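Local coordinates for protein glycine betaine/carnitine/choline ABC transporter (Staphylococcus aureus subsp. aureus Mu50, PDB 3O66) that probably binds glycine betaine, carnitine or choline outside the cell and delivers it to the membrane part of an ABC importer, at residues D10-I24 against A57-Y70. Sequence-based numbering, arbitrary orientation.
Sequences DVKITALSTSESQII and ALINGDANISGVRY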
# COMPACT_ATOMS: atom_id res chain seq x y z
N ASP A 10 2.42 2.68 -26.89
CA ASP A 10 1.56 1.66 -26.29
C ASP A 10 1.86 1.41 -24.81
O ASP A 10 2.81 0.70 -24.47
CB ASP A 10 1.76 0.37 -27.09
CG ASP A 10 0.95 -0.79 -26.56
OD1 ASP A 10 -0.12 -0.55 -25.96
OD2 ASP A 10 1.39 -1.95 -26.76
N VAL A 11 1.03 1.97 -23.92
CA VAL A 11 1.26 1.86 -22.48
C VAL A 11 0.07 1.13 -21.85
O VAL A 11 -1.10 1.49 -22.05
CB VAL A 11 1.46 3.26 -21.82
CG1 VAL A 11 1.57 3.13 -20.33
CG2 VAL A 11 2.71 3.94 -22.36
N LYS A 12 0.38 0.09 -21.11
CA LYS A 12 -0.64 -0.63 -20.39
C LYS A 12 -0.19 -0.78 -18.93
O LYS A 12 0.94 -1.20 -18.65
CB LYS A 12 -0.88 -1.99 -21.03
CG LYS A 12 -1.52 -1.91 -22.43
CD LYS A 12 -1.35 -3.25 -23.14
CE LYS A 12 -1.95 -3.23 -24.54
NZ LYS A 12 -3.40 -3.55 -24.46
N ILE A 13 -1.10 -0.43 -18.02
CA ILE A 13 -0.84 -0.33 -16.60
C ILE A 13 -1.63 -1.41 -15.87
O ILE A 13 -2.89 -1.44 -15.90
CB ILE A 13 -1.28 1.06 -16.05
CG1 ILE A 13 -0.66 2.20 -16.87
CG2 ILE A 13 -1.00 1.15 -14.53
CD1 ILE A 13 -1.21 3.61 -16.57
N THR A 14 -0.92 -2.28 -15.15
CA THR A 14 -1.61 -3.31 -14.41
C THR A 14 -2.26 -2.72 -13.16
O THR A 14 -1.66 -1.83 -12.48
CB THR A 14 -0.69 -4.43 -13.95
OG1 THR A 14 0.21 -3.90 -12.96
CG2 THR A 14 0.07 -5.01 -15.09
N ALA A 15 -3.46 -3.19 -12.87
CA ALA A 15 -4.15 -2.79 -11.65
C ALA A 15 -4.79 -3.99 -10.99
O ALA A 15 -5.32 -4.90 -11.68
CB ALA A 15 -5.17 -1.74 -11.96
N LEU A 16 -4.75 -3.99 -9.65
CA LEU A 16 -5.40 -5.00 -8.83
C LEU A 16 -6.88 -4.63 -8.77
O LEU A 16 -7.26 -3.53 -9.21
CB LEU A 16 -4.81 -5.02 -7.39
CG LEU A 16 -3.30 -5.29 -7.25
CD1 LEU A 16 -2.87 -5.09 -5.80
CD2 LEU A 16 -2.91 -6.70 -7.76
N SER A 17 -7.71 -5.51 -8.23
CA SER A 17 -9.12 -5.16 -7.98
C SER A 17 -9.37 -4.21 -6.79
O SER A 17 -10.53 -3.85 -6.52
CB SER A 17 -10.01 -6.43 -7.87
OG SER A 17 -9.42 -7.38 -6.99
N THR A 18 -8.31 -3.76 -6.13
CA THR A 18 -8.43 -2.90 -4.95
C THR A 18 -8.62 -1.46 -5.41
O THR A 18 -8.12 -1.10 -6.48
CB THR A 18 -7.17 -2.95 -4.07
OG1 THR A 18 -6.04 -2.43 -4.81
CG2 THR A 18 -6.87 -4.39 -3.64
N SER A 19 -9.37 -0.67 -4.66
CA SER A 19 -9.56 0.74 -5.01
C SER A 19 -8.23 1.47 -5.04
O SER A 19 -7.99 2.30 -5.90
CB SER A 19 -10.51 1.44 -4.04
OG SER A 19 -11.77 0.83 -4.13
N GLU A 20 -7.35 1.12 -4.11
CA GLU A 20 -6.06 1.73 -4.03
C GLU A 20 -5.26 1.61 -5.34
O GLU A 20 -4.75 2.62 -5.87
CB GLU A 20 -5.28 1.06 -2.91
CG GLU A 20 -3.93 1.69 -2.69
CD GLU A 20 -3.34 1.30 -1.35
OE1 GLU A 20 -3.94 1.68 -0.32
OE2 GLU A 20 -2.29 0.64 -1.34
N SER A 21 -5.14 0.39 -5.83
CA SER A 21 -4.46 0.15 -7.10
C SER A 21 -5.17 0.87 -8.26
O SER A 21 -4.51 1.45 -9.15
CB SER A 21 -4.35 -1.34 -7.38
OG SER A 21 -3.85 -1.55 -8.68
N GLN A 22 -6.50 0.85 -8.24
CA GLN A 22 -7.25 1.48 -9.33
C GLN A 22 -7.08 3.01 -9.33
O GLN A 22 -6.90 3.61 -10.39
CB GLN A 22 -8.70 1.04 -9.35
CG GLN A 22 -8.82 -0.48 -9.56
CD GLN A 22 -10.21 -0.99 -9.36
OE1 GLN A 22 -10.98 -0.46 -8.55
NE2 GLN A 22 -10.55 -2.05 -10.10
N ILE A 23 -7.15 3.61 -8.15
CA ILE A 23 -6.89 5.06 -7.99
C ILE A 23 -5.52 5.46 -8.58
O ILE A 23 -5.44 6.34 -9.47
CB ILE A 23 -7.08 5.53 -6.52
CG1 ILE A 23 -8.54 5.39 -6.09
CG2 ILE A 23 -6.57 7.06 -6.30
CD1 ILE A 23 -8.74 5.41 -4.55
N ILE A 24 -4.46 4.83 -8.09
CA ILE A 24 -3.10 5.17 -8.54
C ILE A 24 -2.85 4.78 -10.01
O ILE A 24 -2.16 5.50 -10.73
CB ILE A 24 -2.06 4.53 -7.65
CG1 ILE A 24 -2.32 4.92 -6.19
CG2 ILE A 24 -0.65 4.94 -8.08
CD1 ILE A 24 -1.56 4.04 -5.21
N ALA A 57 2.46 -10.24 -15.84
CA ALA A 57 2.09 -9.38 -16.95
C ALA A 57 3.29 -8.57 -17.51
O ALA A 57 3.46 -8.48 -18.72
CB ALA A 57 0.93 -8.44 -16.59
N LEU A 58 4.07 -7.93 -16.64
CA LEU A 58 5.21 -7.14 -17.12
C LEU A 58 6.27 -8.05 -17.75
O LEU A 58 6.82 -7.73 -18.82
CB LEU A 58 5.82 -6.27 -15.99
CG LEU A 58 5.25 -4.83 -15.90
CD1 LEU A 58 3.74 -4.82 -15.68
CD2 LEU A 58 5.92 -4.03 -14.79
N ILE A 59 6.51 -9.18 -17.10
CA ILE A 59 7.53 -10.11 -17.57
C ILE A 59 7.13 -10.68 -18.93
O ILE A 59 7.97 -10.89 -19.80
CB ILE A 59 7.78 -11.23 -16.53
CG1 ILE A 59 8.56 -10.69 -15.32
CG2 ILE A 59 8.47 -12.45 -17.17
CD1 ILE A 59 9.85 -9.93 -15.63
N ASN A 60 5.83 -10.91 -19.13
CA ASN A 60 5.34 -11.51 -20.37
C ASN A 60 5.05 -10.55 -21.50
O ASN A 60 4.73 -10.98 -22.60
CB ASN A 60 4.14 -12.43 -20.09
CG ASN A 60 4.54 -13.64 -19.29
OD1 ASN A 60 5.67 -14.14 -19.41
ND2 ASN A 60 3.65 -14.13 -18.50
N GLY A 61 5.21 -9.26 -21.24
CA GLY A 61 4.97 -8.23 -22.25
C GLY A 61 3.51 -7.85 -22.38
O GLY A 61 3.12 -7.15 -23.32
N ASP A 62 2.69 -8.30 -21.42
CA ASP A 62 1.26 -8.00 -21.43
C ASP A 62 0.92 -6.60 -20.93
O ASP A 62 -0.20 -6.08 -21.17
CB ASP A 62 0.53 -9.02 -20.58
CG ASP A 62 0.68 -10.45 -21.09
OD1 ASP A 62 0.86 -10.66 -22.32
OD2 ASP A 62 0.62 -11.35 -20.24
N ALA A 63 1.86 -6.02 -20.21
CA ALA A 63 1.78 -4.63 -19.75
C ALA A 63 3.18 -4.15 -19.51
O ALA A 63 4.13 -4.95 -19.44
CB ALA A 63 0.95 -4.51 -18.45
N ASN A 64 3.33 -2.83 -19.36
CA ASN A 64 4.66 -2.29 -19.12
C ASN A 64 4.80 -1.35 -17.95
O ASN A 64 5.90 -0.85 -17.71
CB ASN A 64 5.25 -1.68 -20.40
CG ASN A 64 4.26 -0.80 -21.16
OD1 ASN A 64 3.22 -0.40 -20.62
ND2 ASN A 64 4.56 -0.53 -22.42
N ILE A 65 3.69 -1.10 -17.23
CA ILE A 65 3.69 -0.32 -15.98
C ILE A 65 2.80 -1.08 -14.98
O ILE A 65 1.81 -1.64 -15.38
CB ILE A 65 3.12 1.11 -16.16
CG1 ILE A 65 4.03 1.96 -17.06
CG2 ILE A 65 2.87 1.80 -14.80
CD1 ILE A 65 3.44 3.35 -17.41
N SER A 66 3.23 -1.18 -13.72
CA SER A 66 2.34 -1.53 -12.61
C SER A 66 2.03 -0.25 -11.84
O SER A 66 2.95 0.45 -11.41
CB SER A 66 2.99 -2.55 -11.68
OG SER A 66 3.13 -3.82 -12.31
N GLY A 67 0.74 0.06 -11.63
CA GLY A 67 0.37 1.31 -10.95
C GLY A 67 0.95 1.34 -9.54
O GLY A 67 1.54 2.34 -9.11
N VAL A 68 0.81 0.22 -8.83
CA VAL A 68 1.28 0.15 -7.44
C VAL A 68 1.80 -1.26 -7.14
O VAL A 68 1.16 -2.26 -7.49
CB VAL A 68 0.21 0.64 -6.39
CG1 VAL A 68 -0.96 -0.28 -6.36
CG2 VAL A 68 0.83 0.79 -5.00
N ARG A 69 3.00 -1.28 -6.57
CA ARG A 69 3.65 -2.47 -6.11
C ARG A 69 4.16 -2.15 -4.73
O ARG A 69 4.46 -1.00 -4.44
CB ARG A 69 4.81 -2.83 -7.10
CG ARG A 69 4.27 -3.16 -8.54
CD ARG A 69 3.61 -4.56 -8.64
NE ARG A 69 4.63 -5.63 -8.58
CZ ARG A 69 5.37 -6.06 -9.62
NH1 ARG A 69 5.18 -5.58 -10.84
NH2 ARG A 69 6.30 -7.00 -9.43
N TYR A 70 4.28 -3.17 -3.88
CA TYR A 70 4.72 -2.92 -2.52
C TYR A 70 6.05 -3.60 -2.30
O TYR A 70 6.15 -4.79 -2.59
CB TYR A 70 3.67 -3.44 -1.55
CG TYR A 70 2.32 -2.89 -1.92
CD1 TYR A 70 1.89 -1.67 -1.40
CD2 TYR A 70 1.48 -3.59 -2.80
CE1 TYR A 70 0.67 -1.16 -1.74
CE2 TYR A 70 0.22 -3.08 -3.16
CZ TYR A 70 -0.17 -1.85 -2.62
OH TYR A 70 -1.38 -1.30 -2.94
O HOH W 1 -1.36 -1.59 -9.74
O HOH W 2 -3.86 -2.61 -3.22
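Strand 12-16 pairs in parallel with the first part of strand 65-70, at Ile65 and Ser66, inside one lobe of a periplasmic-binding-protein fold; strand 12-16 lies between 43-48 and 65-70 in a mixed five-stranded sheet. Ile13 lies opposite Ile65 and Thr14 opposite Ser66; Thr14 N donates to Ile65 O at 2.8 Å and Gly67 N to Thr14 O. At the start of the pairing the side chain of Asn64 does a strand's work. With CG held between the backbone N and carbonyl carbon (chi1 45°), the amide turns to Asp10-Lys12: ND2 of Asn64 reaches Asp10 O at 3.0 Å, while its OD1 takes Lys12 N. Lys12 O in turn accepts from both Asn64 N and Ile65 N.

The branched Ile13 and Ile65 lie side by side, suiting a buried sheet face, and Ile65 CD1 presses tightly on Val11 CG1. On the other face Thr14 serves two purposes: its CG2 packs against Ala63 CB, Ala57 CB and Leu58 CD1, and its OG1 receives the Ser66 OG proton at 3.0 Å and also bonds Gln54. Arg69 NH1 donates to that same Ser66 OG.

At Gly67 the chain turns a corner, and beyond it Val68 CG1 rests on Ser21 of helix 19-35. A water between strand end and helix is hydrogen-bonded to Thr14 O and Ser21 OG and accepts from Val68 N. Acetate near Glu20 and triethylene glycol near Tyr70, probably from the crystallisation liquor, may mark a pocket. Glu20 OE1 bonds Thr198 and Asn257; OE2 takes Asn114 ND2 and, on its anti side, Tyr70 OH at 2.7 Å, at the ring's edge.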